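Local coordinates for ChrR-like cupin domain-containing protein (Ralstonia eutropha, PDB 3CJX) that is of unknown function but adopts a cupin-like fold, related in sequence to the cupin domain of ChrR, at residues Pro34-Tyr40 with Tyr155-Pro161; Asn41-Val45 with Phe114-Gly118. All coordinates share one frame; numbering follows the deposited sequence.

Contact 1 (Pro34-Tyr40 with Tyr155-Pro161)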
loop_
_atom_site.group_PDB
_atom_site.type_symbol
_atom_site.label_atom_id
_atom_site.label_comp_id
_atom_site.label_asym_id
_atom_site.label_seq_id
_atom_site.Cartn_x
_atom_site.Cartn_y
_atom_site.Cartn_z
ATOM N N PRO A 34 2.563 -0.775 7.676
ATOM C CA PRO A 34 1.123 -0.901 7.747
ATOM C C PRO A 34 0.550 -0.017 8.838
ATOM O O PRO A 34 1.206 0.209 9.844
ATOM C CB PRO A 34 0.923 -2.379 8.101
ATOM C CG PRO A 34 2.134 -2.736 8.857
ATOM C CD PRO A 34 3.240 -1.951 8.253
ATOM N N LEU A 35 -0.649 0.498 8.604
ATOM C CA LEU A 35 -1.360 1.343 9.559
ATOM C C LEU A 35 -2.691 0.689 9.966
ATOM O O LEU A 35 -2.885 0.353 11.139
ATOM C CB LEU A 35 -1.571 2.751 8.969
ATOM C CG LEU A 35 -0.272 3.361 8.426
ATOM C CD1 LEU A 35 -0.508 4.685 7.719
ATOM C CD2 LEU A 35 0.719 3.507 9.586
ATOM N N PHE A 36 -3.570 0.474 8.982
ATOM C CA PHE A 36 -4.891 -0.108 9.212
ATOM C C PHE A 36 -5.196 -1.193 8.187
ATOM O O PHE A 36 -5.074 -0.953 7.001
ATOM C CB PHE A 36 -5.960 0.985 9.145
ATOM C CG PHE A 36 -7.334 0.505 9.476
ATOM C CD1 PHE A 36 -7.775 0.504 10.782
ATOM C CD2 PHE A 36 -8.183 0.044 8.486
ATOM C CE1 PHE A 36 -9.034 0.055 11.098
ATOM C CE2 PHE A 36 -9.440 -0.412 8.796
ATOM C CZ PHE A 36 -9.869 -0.405 10.094
HETATM N N MSE A 37 -5.611 -2.377 8.648
HETATM C CA MSE A 37 -5.931 -3.502 7.751
HETATM C C MSE A 37 -7.224 -4.205 8.125
HETATM O O MSE A 37 -7.343 -4.768 9.212
HETATM C CB MSE A 37 -4.805 -4.508 7.753
HETATM C CG MSE A 37 -3.485 -3.844 7.648
HETATM SE SE MSE A 37 -2.250 -4.890 6.689
HETATM C CE MSE A 37 -2.887 -4.404 4.919
ATOM N N ASP A 38 -8.182 -4.175 7.207
ATOM C CA ASP A 38 -9.504 -4.772 7.400
ATOM C C ASP A 38 -9.764 -5.691 6.223
ATOM O O ASP A 38 -10.354 -5.265 5.237
ATOM C CB ASP A 38 -10.574 -3.672 7.469
ATOM C CG ASP A 38 -11.974 -4.211 7.723
ATOM O OD1 ASP A 38 -12.213 -5.425 7.506
ATOM O OD2 ASP A 38 -12.853 -3.411 8.136
ATOM N N PRO A 39 -9.315 -6.954 6.310
ATOM C CA PRO A 39 -9.531 -7.913 5.224
ATOM C C PRO A 39 -10.990 -8.237 4.931
ATOM O O PRO A 39 -11.318 -8.654 3.819
ATOM C CB PRO A 39 -8.849 -9.182 5.729
ATOM C CG PRO A 39 -7.970 -8.751 6.830
ATOM C CD PRO A 39 -8.585 -7.561 7.432
ATOM N N TYR A 40 -11.857 -8.003 5.901
ATOM C CA TYR A 40 -13.249 -8.367 5.783
ATOM C C TYR A 40 -14.023 -7.318 4.988
ATOM O O TYR A 40 -14.859 -7.683 4.178
ATOM C CB TYR A 40 -13.792 -8.689 7.181
ATOM C CG TYR A 40 -12.791 -9.603 7.868
ATOM C CD1 TYR A 40 -12.617 -10.918 7.436
ATOM C CD2 TYR A 40 -11.946 -9.121 8.861
ATOM C CE1 TYR A 40 -11.654 -11.751 8.011
ATOM C CE2 TYR A 40 -10.988 -9.941 9.441
ATOM C CZ TYR A 40 -10.839 -11.252 9.010
ATOM O OH TYR A 40 -9.889 -12.052 9.614
ATOM N N TYR A 155 0.385 -2.398 14.201
ATOM C CA TYR A 155 -0.571 -1.741 13.308
ATOM C C TYR A 155 -2.002 -2.091 13.767
ATOM O O TYR A 155 -2.196 -2.937 14.634
ATOM C CB TYR A 155 -0.310 -2.114 11.835
ATOM C CG TYR A 155 -0.548 -3.574 11.516
ATOM C CD1 TYR A 155 0.468 -4.507 11.671
ATOM C CD2 TYR A 155 -1.791 -4.018 11.069
ATOM C CE1 TYR A 155 0.262 -5.840 11.396
ATOM C CE2 TYR A 155 -2.012 -5.358 10.789
ATOM C CZ TYR A 155 -0.976 -6.266 10.959
ATOM O OH TYR A 155 -1.157 -7.606 10.720
ATOM N N ILE A 156 -2.995 -1.428 13.191
ATOM C CA ILE A 156 -4.379 -1.652 13.569
ATOM C C ILE A 156 -5.026 -2.640 12.601
ATOM O O ILE A 156 -4.834 -2.535 11.385
ATOM C CB ILE A 156 -5.175 -0.350 13.545
ATOM C CG1 ILE A 156 -4.463 0.724 14.358
ATOM C CG2 ILE A 156 -6.593 -0.592 14.046
ATOM C CD1 ILE A 156 -4.196 0.329 15.742
ATOM N N ALA A 157 -5.789 -3.591 13.145
ATOM C CA ALA A 157 -6.436 -4.610 12.344
ATOM C C ALA A 157 -7.857 -4.840 12.817
ATOM O O ALA A 157 -8.125 -4.820 14.003
ATOM C CB ALA A 157 -5.647 -5.907 12.417
ATOM N N ALA A 158 -8.767 -5.045 11.873
ATOM C CA ALA A 158 -10.165 -5.318 12.184
ATOM C C ALA A 158 -10.321 -6.831 12.281
ATOM O O ALA A 158 -9.833 -7.554 11.415
ATOM C CB ALA A 158 -11.065 -4.749 11.100
ATOM N N ALA A 159 -10.959 -7.318 13.340
ATOM C CA ALA A 159 -11.208 -8.769 13.497
ATOM C C ALA A 159 -12.370 -9.242 12.612
ATOM O O ALA A 159 -13.194 -8.441 12.173
ATOM C CB ALA A 159 -11.482 -9.135 14.976
ATOM N N VAL A 160 -12.421 -10.545 12.356
ATOM C CA VAL A 160 -13.473 -11.111 11.520
ATOM C C VAL A 160 -14.798 -11.052 12.249
ATOM O O VAL A 160 -14.837 -11.289 13.450
ATOM C CB VAL A 160 -13.205 -12.589 11.147
ATOM C CG1 VAL A 160 -13.252 -13.488 12.392
ATOM C CG2 VAL A 160 -14.210 -13.057 10.094
ATOM N N PRO A 161 -15.876 -10.667 11.548
ATOM C CA PRO A 161 -17.177 -10.693 12.220
ATOM C C PRO A 161 -17.589 -12.100 12.639
ATOM O O PRO A 161 -17.203 -13.069 11.987
ATOM C CB PRO A 161 -18.137 -10.180 11.144
ATOM C CG PRO A 161 -17.275 -9.382 10.224
ATOM C CD PRO A 161 -15.979 -10.106 10.190
#
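Leu35 and Ile156 open a short parallel pairing: Ile156 N donates to Leu35 O at 2.7 Å, Met37 N returns a bond to Ile156 O at 2.8 Å, and Ala158 N reaches Met37 O at 3.0 Å. Ile156 thus uses its N and O on the two residues flanking Phe36, and Met37 does likewise with those flanking Ala157, the mark of a parallel ladder. The CA hydrogens of Phe36 and Ala157 add weaker contacts to the carbonyl oxygens of Ile156 and Met37. At the ladder's end Ala158 CB packs against the carboxylate of Asp38, whose OD1 accepts a bond from Asn41 N.

Apolar side chains pack on both faces. On one, Phe36 CD1 meets the CG2 branch of Ile156 at 3.6 Å. On the other, the Tyr155 ring lies across Pro34 and Met37. Its CG sits between the backbone N and the carbonyl carbon (chi1 66°), which swings the ring back over the first strand; there CD1 meets Pro34 CG and CE2 meets Met37 CG. Selenomethionine Met37 completes a Met-aromatic contact, SE lying obliquely 4.8 Å from the Tyr155 ring centroid.

Beyond the ladder, segment 155-161 continues past Tyr40. Val160 CA makes a CH-pi contact over one ring face, 3.6 Å from the centroid, Pro39 CB covers the opposite face, and Ala158 O lies at the edge in the ring plane.

Strand 156-157 closes one edge of the mixed sheet. Across strand 30-38 lies strand 43-50, where Leu35 and Phe36 both face Val45 in a classic beta bulge; helix 135-148 packs on Pro34 and Tyr155, and its Asp143 hydrogen-bonds Tyr155 OH.

Contact 2 (Asn41-Val45 with Phe114-Gly118); sequences NGLMV and FMLSG
Two neighbouring antiparallel strands of the mixed cupin sheet meet here, 43-50 and 110-117; the axes of 43-45 and 114-117 approach to 4.8 Å and run 171° apart in direction, almost exactly antiparallel. Met44 and Leu116 form the hydrogen-bonded pair: Met44 N donates to Leu116 O at 3.0 Å, and Leu116 N answers to Met44 O at 2.9 Å. Leu43 with Ser117 and Val45 with Met115 are the flanking non-hydrogen-bonded pairs. A third bond, Gly118 N to Gly42 O at 2.8 Å, extends the ladder past the strand ends; its donor stands above the carbonyl plane, 40° out of it.

The side chains alternate between the faces. Selenomethionine Met44 and Leu116 project together to the face where Met44 also meets Ala135 and Ile138 of helix 135-148. On the other, a CG anti to the backbone N (chi1 -180°) turns Leu43 CD1 toward strand 110-117, where it packs beside Ser117 OG in plain van der Waals contact.

Gly42, at positive phi, belongs with Leu43 to a G1 bulge facing Asp38. The pairing is consistent with the antiparallel double-stranded beta-helix of cupins, which brings together strands far apart in the sequence.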
loop_
_atom_site.group_PDB
_atom_site.type_symbol
_atom_site.label_atom_id
_atom_site.label_comp_id
_atom_site.label_asym_id
_atom_site.label_seq_id
_atom_site.Cartn_x
_atom_site.Cartn_y
_atom_site.Cartn_z
ATOM N N ASN A 41 -13.718 -6.035 5.161
ATOM C CA ASN A 41 -14.344 -4.987 4.331
ATOM C C ASN A 41 -13.457 -4.564 3.188
ATOM O O ASN A 41 -13.770 -3.598 2.486
ATOM C CB ASN A 41 -14.653 -3.758 5.159
ATOM C CG ASN A 41 -15.661 -4.034 6.193
ATOM O OD1 ASN A 41 -16.552 -4.882 6.007
ATOM N ND2 ASN A 41 -15.544 -3.336 7.318
ATOM N N GLY A 42 -12.342 -5.262 3.013
ATOM C CA GLY A 42 -11.412 -4.940 1.945
ATOM C C GLY A 42 -10.928 -3.505 2.041
ATOM O O GLY A 42 -11.291 -2.662 1.210
ATOM N N LEU A 43 -10.137 -3.209 3.069
ATOM C CA LEU A 43 -9.609 -1.855 3.230
ATOM C C LEU A 43 -8.225 -1.863 3.878
ATOM O O LEU A 43 -8.008 -2.575 4.856
ATOM C CB LEU A 43 -10.585 -1.029 4.068
ATOM C CG LEU A 43 -10.184 0.419 4.331
ATOM C CD1 LEU A 43 -10.013 1.214 3.018
ATOM C CD2 LEU A 43 -11.253 1.019 5.210
HETATM N N MSE A 44 -7.286 -1.110 3.312
HETATM C CA MSE A 44 -5.967 -0.984 3.925
HETATM C C MSE A 44 -5.511 0.445 3.836
HETATM O O MSE A 44 -5.633 1.051 2.779
HETATM C CB MSE A 44 -4.871 -1.778 3.228
HETATM C CG MSE A 44 -5.285 -2.903 2.391
HETATM SE SE MSE A 44 -3.687 -3.726 1.629
HETATM C CE MSE A 44 -4.016 -3.295 -0.239
ATOM N N VAL A 45 -4.969 0.964 4.930
ATOM C CA VAL A 45 -4.395 2.289 4.949
ATOM C C VAL A 45 -2.921 2.045 5.238
ATOM O O VAL A 45 -2.589 1.504 6.283
ATOM C CB VAL A 45 -5.066 3.180 6.002
ATOM C CG1 VAL A 45 -4.471 4.603 5.962
ATOM C CG2 VAL A 45 -6.565 3.199 5.784
ATOM N N PHE A 114 -1.581 5.893 1.389
ATOM C CA PHE A 114 -2.772 5.625 0.615
ATOM C C PHE A 114 -3.782 4.805 1.335
ATOM O O PHE A 114 -3.471 4.091 2.280
ATOM C CB PHE A 114 -2.443 4.946 -0.710
ATOM C CG PHE A 114 -1.850 3.586 -0.564
ATOM C CD1 PHE A 114 -2.668 2.460 -0.490
ATOM C CD2 PHE A 114 -0.481 3.427 -0.521
ATOM C CE1 PHE A 114 -2.123 1.198 -0.345
ATOM C CE2 PHE A 114 0.080 2.175 -0.396
ATOM C CZ PHE A 114 -0.745 1.051 -0.305
HETATM N N MSE A 115 -5.013 4.958 0.876
HETATM C CA MSE A 115 -6.135 4.216 1.387
HETATM C C MSE A 115 -6.686 3.390 0.205
HETATM O O MSE A 115 -7.311 3.959 -0.687
HETATM C CB MSE A 115 -7.175 5.197 1.968
HETATM C CG MSE A 115 -6.677 6.118 3.149
HETATM SE SE MSE A 115 -6.142 8.042 2.911
HETATM C CE MSE A 115 -4.583 8.072 1.792
ATOM N N LEU A 116 -6.447 2.077 0.203
ATOM C CA LEU A 116 -6.904 1.195 -0.878
ATOM C C LEU A 116 -8.086 0.345 -0.468
ATOM O O LEU A 116 -7.987 -0.448 0.455
ATOM C CB LEU A 116 -5.769 0.257 -1.320
ATOM C CG LEU A 116 -6.063 -0.818 -2.387
ATOM C CD1 LEU A 116 -6.436 -0.228 -3.730
ATOM C CD2 LEU A 116 -4.857 -1.713 -2.556
ATOM N N SER A 117 -9.192 0.496 -1.175
ATOM C CA SER A 117 -10.372 -0.322 -0.931
ATOM C C SER A 117 -10.440 -1.397 -1.982
ATOM O O SER A 117 -10.013 -1.207 -3.122
ATOM C CB SER A 117 -11.656 0.492 -0.972
ATOM O OG SER A 117 -11.679 1.365 0.133
ATOM N N GLY A 118 -10.994 -2.529 -1.586
ATOM C CA GLY A 118 -11.134 -3.647 -2.461
ATOM C C GLY A 118 -9.816 -4.341 -2.641
ATOM O O GLY A 118 -8.877 -4.188 -1.860
#

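Overall arrangement
Contacts 1 and 2 are two seams of one mixed sheet, joined through the turn that links strands 30-38 and 43-50. Their centres lie 10 Å apart, and contact 2 is nested along the chain inside the loop that contact 1 closes. Between them, Phe36 O and Val45 N are 2.8 Å apart, as are Asp38 N and Leu43 O, both probable hydrogen bonds. On the helix-facing side, Met37 CE packs against Met44 SE at 3.5 Å. Contact 1 lies at the sheet edge, contact 2 further in. A glycerol, probably from the crystallisation liquor, sits about 5 Å from the Phe114 side chain of contact 2.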